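Side-chain contact in beta-fructofuranosidase (Arthrobacter, PDB 3WPU), which belongs to the levansucrase/invertase family of the beta-fructosidase clan, whose members are built on a five-bladed beta-propeller: residues 141-146 against 175-180. Sequence-based numbering, arbitrary orientation.
Sequences LVFKEG and IKLFFT
Leu177 is the first residue of the strand segment 175-180 to meet the loop 141-146, and a single methyl does the work. With CG anti to the backbone N (chi1 179°), its CD2 reaches out from the strand and meets two adjacent loop side chains. Val142 comes at it tip to tip, its CG1 4.0 Å from Leu177 CD2, while Phe143 CZ lies the same 4.0 Å from Leu177 CD2. Val142 CG1 also sits over the centre of the Phe143 ring, 3.9 Å above its plane, so the three close into a triangle of contacts.

Two residues on, Phe179 approaches the Phe143 ring from the opposite direction. Phe179 CE2 comes within 3.8 Å of Phe143 CZ, and Phe143 CE2 lies over one face of the Phe179 ring, displaced toward its rim. The planes are inclined at 40°, an oblique meeting. No hydrogen bond crosses between the segments; apolar packing alone joins them.

Phe219 on strand 213-226 touches both Val142 and Leu177, and Ser203 on strand 197-210 touches Phe143. Val142 and Phe143, just after strand 137-141, thus pack onto the Leu177 and Phe179 face of strand 174-184, within the beta-propeller fold characteristic of this family.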
ATOM      1  N   LEU A 141       3.692   2.748  20.295  1.00 11.75           N
ATOM      2  CA  LEU A 141       4.496   3.362  19.256  1.00 11.02           C
ATOM      3  C   LEU A 141       5.792   2.604  19.089  1.00 11.10           C
ATOM      4  O   LEU A 141       6.357   2.091  20.056  1.00 12.69           O
ATOM      5  CB  LEU A 141       4.782   4.808  19.602  1.00 11.37           C
ATOM      6  CG  LEU A 141       3.536   5.704  19.695  1.00 11.21           C
ATOM      7  CD1 LEU A 141       3.913   7.099  20.168  1.00 12.05           C
ATOM      8  CD2 LEU A 141       2.858   5.772  18.330  1.00 11.35           C
ATOM      9  N   VAL A 142       6.266   2.563  17.859  1.00 10.27           N
ATOM     10  CA  VAL A 142       7.555   1.913  17.560  1.00 10.67           C
ATOM     11  C   VAL A 142       8.746   2.722  18.075  1.00 11.43           C
ATOM     12  O   VAL A 142       9.699   2.153  18.641  1.00 11.94           O
ATOM     13  CB  VAL A 142       7.680   1.643  16.066  1.00 10.15           C
ATOM     14  CG1 VAL A 142       9.114   1.209  15.702  1.00  9.92           C
ATOM     15  CG2 VAL A 142       6.663   0.585  15.649  1.00 10.44           C
ATOM     16  N   PHE A 143       8.702   4.027  17.846  1.00 11.91           N
ATOM     17  CA  PHE A 143       9.848   4.905  18.084  1.00 12.92           C
ATOM     18  C   PHE A 143       9.717   5.727  19.363  1.00 14.90           C
ATOM     19  O   PHE A 143       8.687   6.352  19.622  1.00 14.50           O
ATOM     20  CB  PHE A 143      10.050   5.833  16.901  1.00 12.43           C
ATOM     21  CG  PHE A 143      10.485   5.133  15.652  1.00 11.90           C
ATOM     22  CD1 PHE A 143      11.754   4.609  15.544  1.00 12.30           C
ATOM     23  CD2 PHE A 143       9.599   4.977  14.575  1.00 12.21           C
ATOM     24  CE1 PHE A 143      12.147   3.993  14.378  1.00 12.28           C
ATOM     25  CE2 PHE A 143       9.988   4.355  13.419  1.00 12.15           C
ATOM     26  CZ  PHE A 143      11.268   3.847  13.309  1.00 11.99           C
ATOM     27  N   LYS A 144      10.791   5.776  20.137  1.00 16.68           N
ATOM     28  CA  LYS A 144      10.863   6.725  21.249  1.00 19.02           C
ATOM     29  C   LYS A 144      10.921   8.146  20.706  1.00 19.74           C
ATOM     30  O   LYS A 144      11.414   8.389  19.607  1.00 17.47           O
ATOM     31  CB  LYS A 144      12.081   6.447  22.133  1.00 20.64           C
ATOM     32  CG  LYS A 144      12.028   5.104  22.842  1.00 24.47           C
ATOM     33  CD  LYS A 144      13.352   4.802  23.534  1.00 27.09           C
ATOM     34  CE  LYS A 144      13.330   3.429  24.187  1.00 30.41           C
ATOM     35  NZ  LYS A 144      12.361   3.387  25.315  1.00 32.48           N
ATOM     36  N   GLU A 145      10.378   9.088  21.465  1.00 21.72           N
ATOM     37  CA  GLU A 145      10.393  10.499  21.067  1.00 24.22           C
ATOM     38  C   GLU A 145      11.775  10.953  20.598  1.00 22.33           C
ATOM     39  O   GLU A 145      12.781  10.658  21.241  1.00 21.75           O
ATOM     40  CB  GLU A 145       9.966  11.383  22.242  1.00 28.03           C
ATOM     41  CG  GLU A 145       9.616  12.810  21.843  1.00 31.64           C
ATOM     42  CD  GLU A 145       8.147  12.967  21.522  1.00 35.82           C
ATOM     43  OE1 GLU A 145       7.394  13.424  22.419  1.00 38.30           O
ATOM     44  OE2 GLU A 145       7.737  12.616  20.389  1.00 39.32           O
ATOM     45  N   GLY A 146      11.802  11.635  19.448  1.00 20.58           N
ATOM     46  CA  GLY A 146      12.998  12.253  18.914  1.00 18.72           C
ATOM     47  C   GLY A 146      13.837  11.361  18.039  1.00 17.40           C
ATOM     48  O   GLY A 146      14.681  11.865  17.287  1.00 17.90           O
ATOM     49  N   ILE A 175      13.650  -7.087  12.548  1.00 13.88           N
ATOM     50  CA  ILE A 175      12.777  -6.405  11.625  1.00 12.78           C
ATOM     51  C   ILE A 175      13.498  -5.202  11.026  1.00 12.50           C
ATOM     52  O   ILE A 175      14.002  -4.335  11.766  1.00 12.66           O
ATOM     53  CB  ILE A 175      11.510  -5.926  12.350  1.00 12.61           C
ATOM     54  CG1 ILE A 175      10.705  -7.130  12.900  1.00 13.18           C
ATOM     55  CG2 ILE A 175      10.657  -5.082  11.413  1.00 13.10           C
ATOM     56  CD1 ILE A 175       9.530  -6.723  13.768  1.00 14.13           C
ATOM     57  N   LYS A 176      13.533  -5.136   9.695  1.00 11.61           N
ATOM     58  CA  LYS A 176      13.958  -3.931   8.999  1.00 11.46           C
ATOM     59  C   LYS A 176      12.705  -3.156   8.606  1.00 10.58           C
ATOM     60  O   LYS A 176      11.950  -3.570   7.702  1.00 10.23           O
ATOM     61  CB  LYS A 176      14.785  -4.256   7.770  1.00 12.69           C
ATOM     62  CG  LYS A 176      16.131  -4.869   8.046  1.00 14.46           C
ATOM     63  CD  LYS A 176      16.841  -5.095   6.723  1.00 16.82           C
ATOM     64  CE  LYS A 176      18.272  -5.581   6.858  1.00 19.40           C
ATOM     65  NZ  LYS A 176      18.242  -7.030   7.118  1.00 20.46           N
ATOM     66  N   LEU A 177      12.457  -2.072   9.323  1.00 10.15           N
ATOM     67  CA  LEU A 177      11.321  -1.221   9.074  1.00 10.07           C
ATOM     68  C   LEU A 177      11.693  -0.109   8.068  1.00  9.25           C
ATOM     69  O   LEU A 177      12.487   0.783   8.350  1.00  9.60           O
ATOM     70  CB  LEU A 177      10.818  -0.654  10.390  1.00 10.14           C
ATOM     71  CG  LEU A 177       9.626   0.306  10.340  1.00 10.96           C
ATOM     72  CD1 LEU A 177       8.432  -0.339   9.659  1.00 11.22           C
ATOM     73  CD2 LEU A 177       9.280   0.766  11.742  1.00 11.84           C
ATOM     74  N   PHE A 178      11.182  -0.240   6.854  1.00  9.87           N
ATOM     75  CA  PHE A 178      11.336   0.792   5.824  1.00  9.60           C
ATOM     76  C   PHE A 178      10.162   1.741   5.955  1.00  9.09           C
ATOM     77  O   PHE A 178       9.038   1.307   5.941  1.00  9.31           O
ATOM     78  CB  PHE A 178      11.378   0.173   4.443  1.00 10.44           C
ATOM     79  CG  PHE A 178      12.594  -0.686   4.219  1.00 10.30           C
ATOM     80  CD1 PHE A 178      13.787  -0.139   3.787  1.00 10.81           C
ATOM     81  CD2 PHE A 178      12.550  -2.034   4.545  1.00 10.65           C
ATOM     82  CE1 PHE A 178      14.920  -0.927   3.608  1.00 10.76           C
ATOM     83  CE2 PHE A 178      13.680  -2.829   4.371  1.00 10.70           C
ATOM     84  CZ  PHE A 178      14.862  -2.264   3.913  1.00 10.95           C
ATOM     85  N   PHE A 179      10.424   3.024   6.059  1.00  8.91           N
ATOM     86  CA  PHE A 179       9.343   3.982   6.231  1.00  8.82           C
ATOM     87  C   PHE A 179       9.674   5.333   5.626  1.00  9.25           C
ATOM     88  O   PHE A 179      10.739   5.543   5.081  1.00  9.45           O
ATOM     89  CB  PHE A 179       8.958   4.081   7.712  1.00  9.13           C
ATOM     90  CG  PHE A 179       9.994   4.761   8.581  1.00  9.98           C
ATOM     91  CD1 PHE A 179       9.791   6.054   9.058  1.00 10.48           C
ATOM     92  CD2 PHE A 179      11.186   4.105   8.910  1.00 10.11           C
ATOM     93  CE1 PHE A 179      10.747   6.681   9.860  1.00 10.36           C
ATOM     94  CE2 PHE A 179      12.140   4.730   9.703  1.00 10.42           C
ATOM     95  CZ  PHE A 179      11.913   6.013  10.169  1.00 10.52           C
ATOM     96  N   THR A 180       8.710   6.236   5.682  1.00  8.78           N
ATOM     97  CA  THR A 180       8.884   7.574   5.180  1.00  9.67           C
ATOM     98  C   THR A 180       9.028   8.499   6.369  1.00  9.96           C
ATOM     99  O   THR A 180       8.099   8.653   7.174  1.00 10.15           O
ATOM    100  CB  THR A 180       7.726   8.023   4.280  1.00  9.84           C
ATOM    101  OG1 THR A 180       7.381   6.994   3.331  1.00  9.61           O
ATOM    102  CG2 THR A 180       8.070   9.330   3.545  1.00 10.15           C
TER